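PDB 5ODK: single-stranded DNA-binding protein from Enterobacter phage Enc34, which binds single-stranded DNA by means of an OB-fold domain and probably serves in the DNA replication of the phage. Local coordinates for residues G81-A86 against S153-Y158; Y49-L54 against A164-V169; A62-I67 against G107-S112. All coordinates share one frame; numbering follows the deposited sequence. Where two conformers were deposited one is given.

Contact 1: residues G81-A86 against S153-Y158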
loop_
_atom_site.group_PDB
_atom_site.type_symbol
_atom_site.label_atom_id
_atom_site.label_comp_id
_atom_site.label_asym_id
_atom_site.label_seq_id
_atom_site.Cartn_x
_atom_site.Cartn_y
_atom_site.Cartn_z
ATOM N N GLY A 81 11.203 -15.992 -15.462
ATOM C CA GLY A 81 11.549 -17.032 -14.492
ATOM C C GLY A 81 11.777 -16.415 -13.142
ATOM O O GLY A 81 11.729 -15.175 -12.968
ATOM N N ALA A 82 11.987 -17.253 -12.149
ATOM C CA ALA A 82 12.133 -16.775 -10.783
ATOM C C ALA A 82 13.135 -15.626 -10.699
ATOM O O ALA A 82 14.242 -15.682 -11.275
ATOM C CB ALA A 82 12.536 -17.911 -9.860
ATOM N N LEU A 83 12.708 -14.561 -10.018
ATOM C CA LEU A 83 13.470 -13.331 -9.920
ATOM C C LEU A 83 14.061 -13.219 -8.512
ATOM O O LEU A 83 13.357 -13.421 -7.522
ATOM C CB LEU A 83 12.556 -12.143 -10.149
ATOM C CG LEU A 83 13.196 -10.762 -10.280
ATOM C CD1 LEU A 83 14.056 -10.689 -11.533
ATOM C CD2 LEU A 83 12.134 -9.711 -10.318
ATOM N N LYS A 84 15.337 -12.876 -8.417
ATOM C CA LYS A 84 15.958 -12.605 -7.127
ATOM C C LYS A 84 15.905 -11.092 -6.881
ATOM O O LYS A 84 16.308 -10.320 -7.743
ATOM C CB LYS A 84 17.405 -13.102 -7.102
ATOM C CG LYS A 84 17.609 -14.585 -7.391
ATOM C CD LYS A 84 19.082 -15.017 -7.301
ATOM C CE LYS A 84 19.244 -16.514 -7.413
ATOM N NZ LYS A 84 20.636 -16.913 -7.045
ATOM N N VAL A 85 15.413 -10.687 -5.710
ATOM C CA VAL A 85 15.300 -9.273 -5.359
ATOM C C VAL A 85 15.837 -9.038 -3.953
ATOM O O VAL A 85 15.446 -9.733 -3.014
ATOM C CB VAL A 85 13.818 -8.804 -5.462
ATOM C CG1 VAL A 85 13.679 -7.348 -5.110
ATOM C CG2 VAL A 85 13.276 -9.062 -6.860
ATOM N N ALA A 86 16.705 -8.038 -3.817
ATOM C CA ALA A 86 17.289 -7.700 -2.522
ATOM C C ALA A 86 16.232 -6.994 -1.680
ATOM O O ALA A 86 15.347 -6.330 -2.229
ATOM C CB ALA A 86 18.494 -6.802 -2.700
ATOM N N SER A 153 6.264 -7.827 -10.162
ATOM C CA SER A 153 7.698 -7.930 -10.296
ATOM C C SER A 153 8.193 -7.113 -11.478
ATOM O O SER A 153 7.547 -7.039 -12.529
ATOM C CB SER A 153 8.120 -9.395 -10.419
ATOM O OG SER A 153 7.432 -10.023 -11.472
ATOM N N GLN A 154 9.370 -6.528 -11.302
ATOM C CA GLN A 154 9.985 -5.700 -12.322
ATOM C C GLN A 154 11.452 -6.035 -12.500
ATOM O O GLN A 154 12.165 -6.176 -11.527
ATOM C CB GLN A 154 9.774 -4.237 -11.976
ATOM C CG GLN A 154 10.187 -3.261 -13.070
ATOM C CD GLN A 154 9.845 -1.851 -12.669
ATOM O OE1 GLN A 154 10.132 -1.445 -11.531
ATOM N NE2 GLN A 154 9.255 -1.091 -13.593
ATOM N N GLU A 155 11.869 -6.134 -13.749
ATOM C CA GLU A 155 13.252 -6.387 -14.081
ATOM C C GLU A 155 13.588 -5.572 -15.320
ATOM O O GLU A 155 13.052 -5.820 -16.409
ATOM C CB GLU A 155 13.430 -7.872 -14.357
ATOM C CG GLU A 155 14.830 -8.306 -14.762
ATOM C CD GLU A 155 14.913 -9.755 -15.181
ATOM O OE1 GLU A 155 13.871 -10.348 -15.545
ATOM O OE2 GLU A 155 16.028 -10.300 -15.164
ATOM N N ASN A 156 14.421 -4.555 -15.136
ATOM C CA ASN A 156 14.850 -3.700 -16.234
ATOM C C ASN A 156 16.220 -3.127 -15.927
ATOM O O ASN A 156 16.838 -3.493 -14.932
ATOM C CB ASN A 156 13.783 -2.634 -16.552
ATOM C CG ASN A 156 13.528 -1.662 -15.402
ATOM O OD1 ASN A 156 14.403 -1.389 -14.587
ATOM N ND2 ASN A 156 12.291 -1.168 -15.312
ATOM N N LYS A 157 16.691 -2.222 -16.770
ATOM C CA LYS A 157 18.029 -1.683 -16.584
ATOM C C LYS A 157 18.209 -0.905 -15.266
ATOM O O LYS A 157 19.325 -0.690 -14.831
ATOM C CB LYS A 157 18.423 -0.819 -17.783
ATOM C CG LYS A 157 17.647 0.465 -17.955
ATOM C CD LYS A 157 18.028 1.110 -19.277
ATOM C CE LYS A 157 17.418 2.482 -19.416
ATOM N NZ LYS A 157 17.622 3.021 -20.789
ATOM N N TYR A 158 17.113 -0.474 -14.646
ATOM C CA TYR A 158 17.199 0.235 -13.386
ATOM C C TYR A 158 17.214 -0.675 -12.177
ATOM O O TYR A 158 17.372 -0.192 -11.070
ATOM C CB TYR A 158 16.056 1.244 -13.256
ATOM C CG TYR A 158 16.016 2.229 -14.383
ATOM C CD1 TYR A 158 16.822 3.345 -14.367
ATOM C CD2 TYR A 158 15.180 2.038 -15.475
ATOM C CE1 TYR A 158 16.798 4.258 -15.418
ATOM C CE2 TYR A 158 15.156 2.929 -16.527
ATOM C CZ TYR A 158 15.966 4.034 -16.496
ATOM O OH TYR A 158 15.929 4.926 -17.541
#
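E155 OE1, whose carboxylate lies against a methyl group of L83, is held by two hydrogen bonds, to H78 NE2 and T80 OG1. The other nitrogen of that imidazole, ND1, bonds to S153 OG, so H78 bridges two side chains of one strand face and its ring is pinned from both nitrogens. These bonds should hold the carboxylate in place beside the leucine.

Between the two segments themselves the contact is van der Waals in nature, and L83 carries all of it. L83 CD1 lies 3.9 Å from E155 CD and 4.0 Å from E155 CB; it touches the acidic chain from CB to the carboxylate, the two side chains crossing at a slant. The chain of E155 is stretched out, with CG anti to the backbone N (chi1 178°). In the OB fold, strand 144-156 forms a hairpin with strand 159-173, and residues 81-86 belong to the loop that follows helix 61-76; L83 thus ties this loop to the outer end of the hairpin, where an Asx turn at N156 closes the strand. Its second methyl, CD2, approaches the strand backbone, at 3.7 Å from Q154 O, and also meets S153 CB at 4.0 Å. With chi2 at 65°, L83 CD1 is turned to E155 and CD2 to Q154 O and S153 CB.

Contact 2: residues Y49-L54 against A164-V169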
loop_
_atom_site.group_PDB
_atom_site.type_symbol
_atom_site.label_atom_id
_atom_site.label_comp_id
_atom_site.label_asym_id
_atom_site.label_seq_id
_atom_site.Cartn_x
_atom_site.Cartn_y
_atom_site.Cartn_z
ATOM N N TYR A 49 -0.167 7.636 -9.851
ATOM C CA TYR A 49 -0.797 7.802 -8.540
ATOM C C TYR A 49 0.049 7.035 -7.507
ATOM O O TYR A 49 0.657 6.022 -7.853
ATOM C CB TYR A 49 -2.205 7.252 -8.595
ATOM C CG TYR A 49 -3.078 7.950 -9.610
ATOM C CD1 TYR A 49 -3.144 7.534 -10.908
ATOM C CD2 TYR A 49 -3.835 9.050 -9.251
ATOM C CE1 TYR A 49 -3.927 8.197 -11.852
ATOM C CE2 TYR A 49 -4.634 9.710 -10.177
ATOM C CZ TYR A 49 -4.675 9.281 -11.477
ATOM O OH TYR A 49 -5.491 9.925 -12.371
ATOM N N SER A 50 0.074 7.497 -6.274
ATOM C CA SER A 50 0.901 6.822 -5.275
ATOM C C SER A 50 0.447 7.122 -3.851
ATOM O O SER A 50 -0.284 8.100 -3.617
ATOM C CB SER A 50 2.368 7.193 -5.475
ATOM O OG SER A 50 2.558 8.552 -5.215
ATOM N N ILE A 51 0.936 6.335 -2.913
ATOM C CA ILE A 51 0.777 6.602 -1.513
ATOM C C ILE A 51 1.857 5.822 -0.757
ATOM O O ILE A 51 2.346 4.788 -1.268
ATOM C CB ILE A 51 -0.652 6.188 -1.027
ATOM C CG1 ILE A 51 -1.055 6.883 0.265
ATOM C CG2 ILE A 51 -0.745 4.666 -0.919
ATOM C CD1 ILE A 51 -2.565 6.798 0.508
ATOM N N THR A 52 2.200 6.313 0.430
ATOM C CA THR A 52 2.982 5.564 1.385
ATOM C C THR A 52 2.039 5.203 2.538
ATOM O O THR A 52 1.237 6.025 2.992
ATOM C CB THR A 52 4.196 6.381 1.850
ATOM O OG1 THR A 52 5.085 6.536 0.742
ATOM C CG2 THR A 52 4.915 5.661 2.999
ATOM N N LEU A 53 2.156 3.971 3.013
ATOM C CA LEU A 53 1.336 3.454 4.116
ATOM C C LEU A 53 2.256 3.114 5.260
ATOM O O LEU A 53 3.242 2.382 5.077
ATOM C CB LEU A 53 0.544 2.245 3.672
ATOM C CG LEU A 53 -0.314 2.437 2.423
ATOM C CD1 LEU A 53 -0.892 1.113 1.979
ATOM C CD2 LEU A 53 -1.445 3.448 2.609
ATOM N N LEU A 54 1.977 3.665 6.440
ATOM C CA LEU A 54 2.735 3.412 7.632
ATOM C C LEU A 54 1.937 2.441 8.467
ATOM O O LEU A 54 0.855 2.765 8.987
ATOM C CB LEU A 54 2.963 4.719 8.358
ATOM C CG LEU A 54 3.676 5.783 7.552
ATOM C CD1 LEU A 54 3.752 7.061 8.349
ATOM C CD2 LEU A 54 5.065 5.346 7.092
ATOM N N ALA A 164 4.386 -2.659 -5.576
ATOM C CA ALA A 164 2.988 -2.859 -5.199
ATOM C C ALA A 164 2.083 -1.926 -6.031
ATOM O O ALA A 164 2.289 -0.702 -6.038
ATOM C CB ALA A 164 2.770 -2.594 -3.730
ATOM N N ASN A 165 1.126 -2.517 -6.711
ATOM C CA ASN A 165 0.045 -1.756 -7.335
ATOM C C ASN A 165 -0.876 -1.238 -6.248
ATOM O O ASN A 165 -1.243 -1.952 -5.330
ATOM C CB ASN A 165 -0.772 -2.625 -8.292
ATOM C CG ASN A 165 -0.119 -2.810 -9.634
ATOM O OD1 ASN A 165 0.388 -1.839 -10.185
ATOM N ND2 ASN A 165 -0.120 -4.047 -10.144
ATOM N N LEU A 166 -1.281 0.019 -6.414
ATOM C CA LEU A 166 -2.240 0.692 -5.543
ATOM C C LEU A 166 -3.600 0.621 -6.178
ATOM O O LEU A 166 -3.816 1.244 -7.217
ATOM C CB LEU A 166 -1.824 2.136 -5.337
ATOM C CG LEU A 166 -2.728 2.970 -4.442
ATOM C CD1 LEU A 166 -2.823 2.384 -3.061
ATOM C CD2 LEU A 166 -2.236 4.401 -4.391
ATOM N N LEU A 167 -4.539 -0.111 -5.567
ATOM C CA LEU A 167 -5.830 -0.393 -6.213
ATOM C C LEU A 167 -7.014 0.272 -5.532
ATOM O O LEU A 167 -7.983 0.629 -6.230
ATOM C CB LEU A 167 -6.028 -1.888 -6.363
ATOM C CG LEU A 167 -4.904 -2.427 -7.245
ATOM C CD1 LEU A 167 -4.513 -3.826 -6.952
ATOM C CD2 LEU A 167 -5.054 -2.143 -8.684
ATOM N N SER A 168 -6.948 0.511 -4.235
ATOM C CA SER A 168 -7.997 1.256 -3.540
ATOM C C SER A 168 -7.449 1.882 -2.290
ATOM O O SER A 168 -6.521 1.336 -1.666
ATOM C CB SER A 168 -9.163 0.358 -3.257
ATOM O OG SER A 168 -8.918 -0.562 -2.258
ATOM N N VAL A 169 -8.029 3.010 -1.875
ATOM C CA VAL A 169 -7.752 3.654 -0.606
ATOM C C VAL A 169 -9.083 4.074 -0.009
ATOM O O VAL A 169 -9.860 4.745 -0.692
ATOM C CB VAL A 169 -6.846 4.866 -0.744
ATOM C CG1 VAL A 169 -6.549 5.483 0.610
ATOM C CG2 VAL A 169 -5.547 4.476 -1.442
#
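Strands 49-54 and 164-169 run almost perpendicular to each other, their N-to-C directions 96° apart and their axes 7.8 Å apart at closest approach. The backbones come nearest at S50 and L166, whose CA atoms are 6.9 Å apart. That spacing and the steep crossing are evidence of two walls facing each other across the interior of the OB-fold barrel: strand 49-56 pairs with strands 28-34 and 108-115, while strand 159-173 pairs with 144-156, which in turn pairs with 28-34, so the sheet curls round to bring the two strands face to face.

A classic beta bulge, in which L167 and S168 both face V148, shifts the alternation of strand 164-169. As a result L166 and V169, three residues apart, both direct their CB atoms at strand 49-54. I51 meets them with different branches. Its CG2 sits at the fork of L166, 3.8 Å from L166 CD1 and equally 3.8 Å from L166 CD2, with the two side chains crossing at about a right angle. The same leucine carries CD2 on to the opposing backbone, 3.9 Å from S50 C; its CG stands anti to the backbone N (chi1 -180°), which extends both methyls across the gap. C30 of strand 28-34 also touches I51, and S147 of strand 144-156 touches L166. The long arm of I51, nearly straight at chi2 163°, meets V169 tip to tip, with I51 CD1 4.2 Å from V169 CG1.

Contact 3: residues A62-I67 against G107-S112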
loop_
_atom_site.group_PDB
_atom_site.type_symbol
_atom_site.label_atom_id
_atom_site.label_comp_id
_atom_site.label_asym_id
_atom_site.label_seq_id
_atom_site.Cartn_x
_atom_site.Cartn_y
_atom_site.Cartn_z
ATOM N N ALA A 62 0.511 -10.331 11.558
ATOM C CA ALA A 62 0.001 -11.389 10.682
ATOM C C ALA A 62 -0.096 -10.951 9.242
ATOM O O ALA A 62 0.279 -11.688 8.338
ATOM C CB ALA A 62 -1.346 -11.895 11.178
ATOM N N ILE A 63 -0.604 -9.745 9.007
ATOM C CA ILE A 63 -0.711 -9.294 7.629
ATOM C C ILE A 63 0.672 -9.019 7.039
ATOM O O ILE A 63 0.884 -9.266 5.859
ATOM C CB ILE A 63 -1.707 -8.109 7.445
ATOM C CG1 ILE A 63 -2.044 -7.880 5.949
ATOM C CG2 ILE A 63 -1.211 -6.868 8.132
ATOM C CD1 ILE A 63 -2.765 -9.027 5.290
ATOM N N LYS A 64 1.629 -8.578 7.849
ATOM C CA LYS A 64 2.986 -8.444 7.340
ATOM C C LYS A 64 3.548 -9.802 6.921
ATOM O O LYS A 64 4.202 -9.896 5.898
ATOM C CB LYS A 64 3.889 -7.718 8.327
ATOM C CG LYS A 64 5.192 -7.217 7.675
ATOM C CD LYS A 64 6.304 -8.156 8.004
ATOM C CE LYS A 64 7.540 -7.583 7.292
ATOM N NZ LYS A 64 8.688 -8.489 7.452
ATOM N N LYS A 65 3.291 -10.842 7.727
ATOM C CA LYS A 65 3.733 -12.203 7.384
ATOM C C LYS A 65 3.146 -12.655 6.032
ATOM O O LYS A 65 3.843 -13.218 5.185
ATOM C CB LYS A 65 3.387 -13.168 8.526
ATOM C CG LYS A 65 3.811 -14.586 8.259
ATOM C CD LYS A 65 3.945 -15.380 9.543
ATOM C CE LYS A 65 4.501 -16.741 9.191
ATOM N NZ LYS A 65 4.907 -17.412 10.434
ATOM N N ILE A 66 1.867 -12.372 5.834
ATOM C CA ILE A 66 1.224 -12.691 4.585
ATOM C C ILE A 66 1.880 -11.911 3.439
ATOM O O ILE A 66 2.116 -12.436 2.357
ATOM C CB ILE A 66 -0.293 -12.366 4.678
ATOM C CG1 ILE A 66 -0.993 -13.430 5.548
ATOM C CG2 ILE A 66 -0.916 -12.325 3.290
ATOM C CD1 ILE A 66 -2.426 -13.132 5.923
ATOM N N ILE A 67 2.133 -10.623 3.668
ATOM C CA ILE A 67 2.809 -9.807 2.638
ATOM C C ILE A 67 4.150 -10.422 2.259
ATOM O O ILE A 67 4.446 -10.543 1.058
ATOM C CB ILE A 67 2.970 -8.345 3.130
ATOM C CG1 ILE A 67 1.626 -7.633 3.083
ATOM C CG2 ILE A 67 4.004 -7.593 2.290
ATOM C CD1 ILE A 67 1.591 -6.347 3.884
ATOM N N GLY A 107 8.378 2.377 14.709
ATOM C CA GLY A 107 7.457 1.283 14.967
ATOM C C GLY A 107 6.544 0.946 13.813
ATOM O O GLY A 107 5.518 0.315 14.012
ATOM N N MET A 108 6.954 1.305 12.594
ATOM C CA MET A 108 6.145 1.074 11.401
ATOM C C MET A 108 6.840 0.217 10.362
ATOM O O MET A 108 8.058 0.327 10.206
ATOM C CB MET A 108 5.816 2.407 10.691
ATOM C CG MET A 108 5.127 3.450 11.520
ATOM S SD MET A 108 3.418 2.993 11.857
ATOM C CE MET A 108 2.678 4.551 12.285
ATOM N N TRP A 109 6.060 -0.589 9.641
ATOM C CA TRP A 109 6.430 -1.042 8.310
ATOM C C TRP A 109 6.022 0.065 7.346
ATOM O O TRP A 109 4.954 0.663 7.512
ATOM C CB TRP A 109 5.730 -2.348 7.916
ATOM C CG TRP A 109 6.015 -3.483 8.871
ATOM C CD1 TRP A 109 5.119 -4.084 9.752
ATOM C CD2 TRP A 109 7.245 -4.091 9.085
ATOM N NE1 TRP A 109 5.736 -5.040 10.462
ATOM C CE2 TRP A 109 7.056 -5.076 10.084
ATOM C CE3 TRP A 109 8.506 -3.938 8.514
ATOM C CZ2 TRP A 109 8.092 -5.884 10.547
ATOM C CZ3 TRP A 109 9.532 -4.718 8.972
ATOM C CH2 TRP A 109 9.329 -5.695 9.976
ATOM N N VAL A 110 6.858 0.334 6.337
ATOM C CA VAL A 110 6.608 1.431 5.383
ATOM C C VAL A 110 6.366 0.792 4.049
ATOM O O VAL A 110 7.269 0.185 3.473
ATOM C CB VAL A 110 7.797 2.416 5.331
ATOM C CG1 VAL A 110 7.515 3.571 4.381
ATOM C CG2 VAL A 110 8.110 2.915 6.741
ATOM N N ILE A 111 5.151 0.969 3.515
ATOM C CA ILE A 111 4.768 0.400 2.243
ATOM C C ILE A 111 4.622 1.512 1.215
ATOM O O ILE A 111 3.920 2.509 1.470
ATOM C CB ILE A 111 3.447 -0.370 2.372
ATOM C CG1 ILE A 111 3.644 -1.654 3.191
ATOM C CG2 ILE A 111 2.820 -0.654 1.026
ATOM C CD1 ILE A 111 2.350 -2.276 3.656
ATOM N N SER A 112 5.224 1.330 0.039
ATOM C CA SER A 112 5.038 2.245 -1.074
ATOM C C SER A 112 4.263 1.550 -2.157
ATOM O O SER A 112 4.603 0.444 -2.565
ATOM C CB SER A 112 6.406 2.623 -1.615
ATOM O OG SER A 112 7.187 3.145 -0.572
#
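Helix 61-76 packs against strand 108-115 of the OB-fold barrel. It follows strand 49-56 in the chain and precedes strands 92-94 and 108-115, consistent with the helix that commonly packs on the barrel in OB folds. K64 and I67, a turn apart on the helix, are matched with W109 and I111, two apart on the strand. The closest CA pair is K64 with W109, at 8.2 Å.

The larger part is a lysine lying over an indole. The K64 chain follows one face of W109 from the five-membered ring to the six-membered one: K64 CG is 3.6 Å from W109 NE1, while K64 CE stands 3.6 Å from the centroid of the six-membered ring and only 6° off its normal. That is a CH-pi contact almost straight over the ring. K64 NZ, farther along, is 4.2 Å from the same centroid and 24° off the normal, still over the face, as a cation-pi interaction requires. The bend that lays the chain along the ring is at chi2, -101°, well away from a staggered value. K64 NZ is also held in a salt bridge by D68, one turn on in the same helix, so the ammonium group has both a carboxylate and an indole face as partners, which probably helps hold it over the ring; W109 has a further cation-pi partner in K57.

Deeper in, the contact becomes wholly apolar. F91 touches both isoleucines of this layer, and I67 also rests on I23 and V25 of strand 23-26. Across the two segments the isoleucines reach toward each other tip to tip, I67 CD1 lying 4.1 Å from I111 CD1.

Overall arrangement
Contacts 2 and 3 adjoin, their centres 13 Å apart: strands 49-56 and 108-115 are antiparallel neighbours, joined by a probable hydrogen bond of 2.8 Å from L53 N to I111 O. The T52 and V110 side chains also pack there, and A164 CB lies 3.7 Å from S112 O. Contact 1 is remote, its centre 21 Å from each of the others, yet strand 159-173 continues from its hairpin into contact 2, and helix 61-76 leads from contact 3 toward its loop. Thus contact 2 spans the barrel interior while contacts 1 and 3 attach outer elements. The K64 side chain is about 11 Å from that of K13, seen to bind magnesium in a structure of this protein, though no ion is bound to this chain here.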